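Local structure of probable membrane transporter protein MamO (Magnetospirillum magneticum, 5HMA) at residues T4-V9 against F102-N107; I47-A52 against A74-Q79. The protein promotes magnetite formation in magnetosomes and the activation of the MamE protease, its protease-like domain being probably inactive as a protease but able to bind transition metals. All coordinates share one frame; numbering follows the deposited sequence.

In the fold
Both contacts are buried in the trypsin-like, protease-like domain, and together they illustrate how a double beta-barrel fold is held inside and between its halves. Interaction 2 packs strand 47-51 against strand 73-78 across the interior of the six-stranded N-terminal barrel. Interaction 1 brings the approach to strand 9-13, the first strand of that barrel, against strand 100-106 of the second sheet. Their centres lie about 14 Å apart, and they meet where Arg106 NH2 packs 3.5 Å from Ala52 CB. Strand 100-106 is the next strand in the chain after strand 73-78. Both contacts lie away from the nickel held by His71 and His186.

Interaction 1: T4-V9 against F102-N107; sequences TVPPAV and FAFGRN
Phe104 offers one ring face to Val5, whose CG1 sits almost on the ring normal, 3.5 Å from the centroid, in a CH-pi contact. Pro6 CG comes to the same ring obliquely, near CE2, and Val9 CG2 meets the benzylic carbon, 3.6 Å from Phe104 CB. The other flat group, the guanidinium of Arg106, is used at its edge, where the carbonyl oxygen of Val9 lies near its plane. In the double-barrel architecture of trypsin-like proteases, this joins the N-terminal entry of the first barrel, with its 3-10 turn 6-8, to strand 100-106 of the second.

The methyl that covers the ring is placed by Val5 chi1 (167°), which puts CG1 opposite the backbone N and over the aromatic centre. Val9 works with both branches: while CG2 rests on Phe104, CG1 rests on the backbone of Gly105, 3.6 Å from Gly105 CA. Outside the two segments, Val114 and Val153 also touch Phe104.

The aliphatic part of Arg106 passes Val9, its CG 4.0 Å from Val9 CG1, before the chain bends at chi3 to bring the guanidinium round to the turn. A second hold comes from NE, which bonds to Gly110 O, so two different N-H groups of the guanidinium, on NE and NH1, are tied to backbone carbonyls. Across the contact, Arg106 NH1 donates to Val9 O over 3.0 Å with an N-H...O angle of 163°, the donor tilted 25° from the carbonyl plane.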
loop_
_atom_site.group_PDB
_atom_site.type_symbol
_atom_site.label_atom_id
_atom_site.label_comp_id
_atom_site.label_asym_id
_atom_site.label_seq_id
_atom_site.Cartn_x
_atom_site.Cartn_y
_atom_site.Cartn_z
ATOM N N THR A 4 -2.325 4.746 -15.625
ATOM C CA THR A 4 -1.521 3.521 -15.655
ATOM C C THR A 4 -1.142 2.937 -14.265
ATOM O O THR A 4 -0.727 1.780 -14.164
ATOM C CB THR A 4 -0.229 3.767 -16.450
ATOM O OG1 THR A 4 0.509 2.545 -16.575
ATOM C CG2 THR A 4 0.634 4.819 -15.753
ATOM N N VAL A 5 -1.268 3.734 -13.205
ATOM C CA VAL A 5 -1.002 3.269 -11.831
ATOM C C VAL A 5 -2.222 2.607 -11.169
ATOM O O VAL A 5 -2.081 1.563 -10.512
ATOM C CB VAL A 5 -0.486 4.444 -10.940
ATOM C CG1 VAL A 5 -0.498 4.074 -9.447
ATOM C CG2 VAL A 5 0.887 4.867 -11.376
ATOM N N PRO A 6 -3.427 3.198 -11.330
ATOM C CA PRO A 6 -4.558 2.613 -10.591
ATOM C C PRO A 6 -4.826 1.105 -10.780
ATOM O O PRO A 6 -5.336 0.498 -9.836
ATOM C CB PRO A 6 -5.758 3.429 -11.101
ATOM C CG PRO A 6 -5.159 4.771 -11.459
ATOM C CD PRO A 6 -3.834 4.416 -12.074
ATOM N N PRO A 7 -4.512 0.513 -11.953
ATOM C CA PRO A 7 -4.836 -0.922 -12.007
ATOM C C PRO A 7 -4.094 -1.757 -10.964
ATOM O O PRO A 7 -4.620 -2.781 -10.524
ATOM C CB PRO A 7 -4.412 -1.326 -13.420
ATOM C CG PRO A 7 -4.586 -0.061 -14.238
ATOM C CD PRO A 7 -4.153 1.047 -13.285
ATOM N N ALA A 8 -2.913 -1.305 -10.547
ATOM C CA ALA A 8 -2.124 -2.027 -9.548
ATOM C C ALA A 8 -2.423 -1.556 -8.109
ATOM O O ALA A 8 -1.733 -1.949 -7.167
ATOM C CB ALA A 8 -0.615 -1.878 -9.861
ATOM N N VAL A 9 -3.437 -0.700 -7.957
ATOM C CA VAL A 9 -3.863 -0.200 -6.646
ATOM C C VAL A 9 -5.128 -0.939 -6.257
ATOM O O VAL A 9 -6.136 -0.866 -6.980
ATOM C CB VAL A 9 -4.106 1.324 -6.666
ATOM C CG1 VAL A 9 -4.492 1.836 -5.266
ATOM C CG2 VAL A 9 -2.887 2.040 -7.196
ATOM N N PHE A 102 2.988 10.853 -5.324
ATOM C CA PHE A 102 1.559 10.647 -5.516
ATOM C C PHE A 102 1.145 9.438 -4.712
ATOM O O PHE A 102 1.752 8.369 -4.825
ATOM C CB PHE A 102 1.219 10.459 -7.002
ATOM C CG PHE A 102 1.716 11.578 -7.872
ATOM C CD1 PHE A 102 3.059 11.646 -8.242
ATOM C CD2 PHE A 102 0.847 12.574 -8.309
ATOM C CE1 PHE A 102 3.529 12.693 -9.030
ATOM C CE2 PHE A 102 1.307 13.614 -9.114
ATOM C CZ PHE A 102 2.651 13.679 -9.465
ATOM N N ALA A 103 0.126 9.611 -3.879
ATOM C CA ALA A 103 -0.334 8.528 -3.021
ATOM C C ALA A 103 -1.668 8.020 -3.538
ATOM O O ALA A 103 -2.630 8.777 -3.652
ATOM C CB ALA A 103 -0.446 9.008 -1.586
ATOM N N PHE A 104 -1.709 6.738 -3.883
ATOM C CA PHE A 104 -2.906 6.135 -4.474
ATOM C C PHE A 104 -3.580 5.204 -3.464
ATOM O O PHE A 104 -2.902 4.570 -2.651
ATOM C CB PHE A 104 -2.554 5.330 -5.740
ATOM C CG PHE A 104 -2.244 6.172 -6.953
ATOM C CD1 PHE A 104 -0.988 6.751 -7.111
ATOM C CD2 PHE A 104 -3.189 6.343 -7.955
ATOM C CE1 PHE A 104 -0.691 7.507 -8.248
ATOM C CE2 PHE A 104 -2.897 7.092 -9.093
ATOM C CZ PHE A 104 -1.648 7.680 -9.238
ATOM N N GLY A 105 -4.903 5.092 -3.542
ATOM C CA GLY A 105 -5.641 4.142 -2.718
ATOM C C GLY A 105 -6.979 3.795 -3.354
ATOM O O GLY A 105 -7.273 4.237 -4.469
ATOM N N ARG A 106 -7.783 2.994 -2.659
ATOM C CA ARG A 106 -9.150 2.729 -3.087
ATOM C C ARG A 106 -10.043 2.865 -1.872
ATOM O O ARG A 106 -9.717 2.383 -0.781
ATOM C CB ARG A 106 -9.304 1.331 -3.734
ATOM C CG ARG A 106 -8.368 1.086 -4.924
ATOM C CD ARG A 106 -8.945 0.132 -5.963
ATOM N NE ARG A 106 -9.709 0.829 -6.991
ATOM C CZ ARG A 106 -9.230 1.213 -8.172
ATOM N NH1 ARG A 106 -7.971 0.981 -8.502
ATOM N NH2 ARG A 106 -10.020 1.840 -9.029
ATOM N N ASN A 107 -11.177 3.524 -2.060
ATOM C CA ASN A 107 -12.066 3.748 -0.943
ATOM C C ASN A 107 -12.976 2.530 -0.697
ATOM O O ASN A 107 -12.847 1.486 -1.342
ATOM C CB ASN A 107 -12.880 5.032 -1.165
ATOM C CG ASN A 107 -13.853 4.938 -2.327
ATOM O OD1 ASN A 107 -14.160 3.857 -2.832
ATOM N ND2 ASN A 107 -14.363 6.088 -2.749
#

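Interaction 2: I47-A52 against A74-Q79; sequences ISVQVA and ALLKMQ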
loop_
_atom_site.group_PDB
_atom_site.type_symbol
_atom_site.label_atom_id
_atom_site.label_comp_id
_atom_site.label_asym_id
_atom_site.label_seq_id
_atom_site.Cartn_x
_atom_site.Cartn_y
_atom_site.Cartn_z
ATOM N N ILE A 47 -8.958 -12.723 4.320
ATOM C CA ILE A 47 -8.605 -11.524 3.582
ATOM C C ILE A 47 -9.126 -11.601 2.162
ATOM O O ILE A 47 -8.954 -12.609 1.472
ATOM C CB ILE A 47 -7.095 -11.297 3.573
ATOM C CG1 ILE A 47 -6.575 -11.160 5.005
ATOM C CG2 ILE A 47 -6.768 -10.058 2.753
ATOM C CD1 ILE A 47 -5.100 -11.439 5.140
ATOM N N SER A 48 -9.765 -10.529 1.721
ATOM C CA SER A 48 -10.197 -10.458 0.340
ATOM C C SER A 48 -9.589 -9.210 -0.283
ATOM O O SER A 48 -9.542 -8.149 0.340
ATOM C CB SER A 48 -11.726 -10.447 0.241
ATOM O OG SER A 48 -12.144 -10.327 -1.108
ATOM N N VAL A 49 -9.100 -9.352 -1.505
ATOM C CA VAL A 49 -8.504 -8.232 -2.204
ATOM C C VAL A 49 -9.462 -7.775 -3.289
ATOM O O VAL A 49 -10.018 -8.603 -4.013
ATOM C CB VAL A 49 -7.133 -8.610 -2.790
ATOM C CG1 VAL A 49 -6.603 -7.464 -3.700
ATOM C CG2 VAL A 49 -6.162 -8.915 -1.656
ATOM N N GLN A 50 -9.659 -6.467 -3.398
ATOM C CA GLN A 50 -10.598 -5.934 -4.374
ATOM C C GLN A 50 -9.844 -5.249 -5.500
ATOM O O GLN A 50 -9.081 -4.310 -5.270
ATOM C CB GLN A 50 -11.586 -4.975 -3.699
ATOM C CG GLN A 50 -12.076 -5.546 -2.358
ATOM C CD GLN A 50 -13.547 -5.292 -2.087
ATOM O OE1 GLN A 50 -14.259 -4.693 -2.905
ATOM N NE2 GLN A 50 -14.013 -5.751 -0.926
ATOM N N VAL A 51 -10.072 -5.740 -6.712
ATOM C CA VAL A 51 -9.309 -5.356 -7.890
ATOM C C VAL A 51 -10.232 -4.689 -8.886
ATOM O O VAL A 51 -11.317 -5.198 -9.166
ATOM C CB VAL A 51 -8.617 -6.591 -8.527
ATOM C CG1 VAL A 51 -7.835 -6.195 -9.800
ATOM C CG2 VAL A 51 -7.722 -7.313 -7.489
ATOM N N ALA A 52 -9.806 -3.544 -9.413
ATOM C CA ALA A 52 -10.581 -2.825 -10.417
ATOM C C ALA A 52 -10.411 -3.480 -11.777
ATOM O O ALA A 52 -9.296 -3.833 -12.175
ATOM C CB ALA A 52 -10.147 -1.337 -10.484
ATOM N N ALA A 74 2.855 -6.418 5.145
ATOM C CA ALA A 74 2.475 -7.797 4.869
ATOM C C ALA A 74 2.518 -8.048 3.366
ATOM O O ALA A 74 2.095 -7.197 2.565
ATOM C CB ALA A 74 1.080 -8.097 5.414
ATOM N N LEU A 75 3.046 -9.210 2.995
ATOM C CA LEU A 75 3.007 -9.697 1.617
ATOM C C LEU A 75 1.861 -10.685 1.499
ATOM O O LEU A 75 1.844 -11.701 2.188
ATOM C CB LEU A 75 4.326 -10.379 1.220
ATOM C CG LEU A 75 4.328 -10.986 -0.191
ATOM C CD1 LEU A 75 4.242 -9.878 -1.220
ATOM C CD2 LEU A 75 5.556 -11.888 -0.440
ATOM N N LEU A 76 0.906 -10.380 0.632
ATOM C CA LEU A 76 -0.234 -11.256 0.406
ATOM C C LEU A 76 -0.096 -11.945 -0.943
ATOM O O LEU A 76 0.558 -11.433 -1.857
ATOM C CB LEU A 76 -1.552 -10.464 0.442
ATOM C CG LEU A 76 -1.822 -9.471 1.572
ATOM C CD1 LEU A 76 -3.215 -8.867 1.407
ATOM C CD2 LEU A 76 -1.682 -10.145 2.923
ATOM N N LYS A 77 -0.736 -13.097 -1.074
ATOM C CA LYS A 77 -0.854 -13.750 -2.366
ATOM C C LYS A 77 -2.331 -14.007 -2.655
ATOM O O LYS A 77 -3.006 -14.689 -1.892
ATOM C CB LYS A 77 -0.049 -15.052 -2.387
ATOM C CG LYS A 77 -0.336 -15.989 -3.552
ATOM C CD LYS A 77 0.256 -15.475 -4.857
ATOM C CE LYS A 77 0.305 -16.594 -5.905
ATOM N NZ LYS A 77 -1.044 -16.897 -6.459
ATOM N N MET A 78 -2.839 -13.441 -3.741
ATOM C CA MET A 78 -4.195 -13.742 -4.172
ATOM C C MET A 78 -4.282 -15.184 -4.679
ATOM O O MET A 78 -3.389 -15.661 -5.397
ATOM C CB MET A 78 -4.638 -12.753 -5.248
ATOM C CG MET A 78 -4.767 -11.325 -4.732
ATOM S SD MET A 78 -5.470 -10.122 -5.902
ATOM C CE MET A 78 -4.013 -9.675 -6.867
ATOM N N GLN A 79 -5.337 -15.886 -4.274
ATOM C CA GLN A 79 -5.582 -17.247 -4.731
ATOM C C GLN A 79 -6.402 -17.182 -6.008
ATOM O O GLN A 79 -7.623 -17.055 -5.955
ATOM C CB GLN A 79 -6.329 -18.068 -3.675
ATOM C CG GLN A 79 -5.772 -17.917 -2.279
ATOM C CD GLN A 79 -4.396 -18.519 -2.154
ATOM O OE1 GLN A 79 -3.402 -17.804 -2.009
ATOM N NE2 GLN A 79 -4.327 -19.843 -2.215
#
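Leu76 is the first residue of segment 74-79 to reach the facing strand, and its contact shows how two strands can pack through side chains alone. Its CD1 meets Ile47 CG2 at 4.0 Å, the two side chains running at about a right angle, and the same methyl lies 4.3 Å from Val49 CG2. Lys77, next in line, turns to the other side of the strand, where its NZ bonds to Met78 O at 2.9 Å and also to Asn31 O.

Met78 returns to the interior and carries the other half of the contact. With CG opposite the carbonyl carbon (chi1 -66°), the chain extends across Val49 and then bends at chi3. The sulfur comes within 3.6 Å of Val49 CG1, while Met78 CG lies 4.1 Å from Val49 CB, the two side chains crossing at about a right angle. The same sulfur also touches Val51 CG2 at 3.9 Å, so one thioether bridges two valines of the same strand. Phe84 packs on both Met78 and Val51, and Val34 on Met78. With an alanine at Met78 the thioether is gone, which would probably leave Val49 CG1 and Val51 CG2 without their shared partner and open a gap beside Phe84.

Alternate residues Ile47, Val49 and Val51 point inward, as do Leu76 and Met78, and the short strand axes pass 8.5 Å apart at 74°. Strand 58-68 separates the two in sheet order. Such steeply crossed strands, meeting through aliphatic side chains, are characteristic of the hydrophobic core of the closed six-stranded antiparallel barrel in the trypsin-like fold.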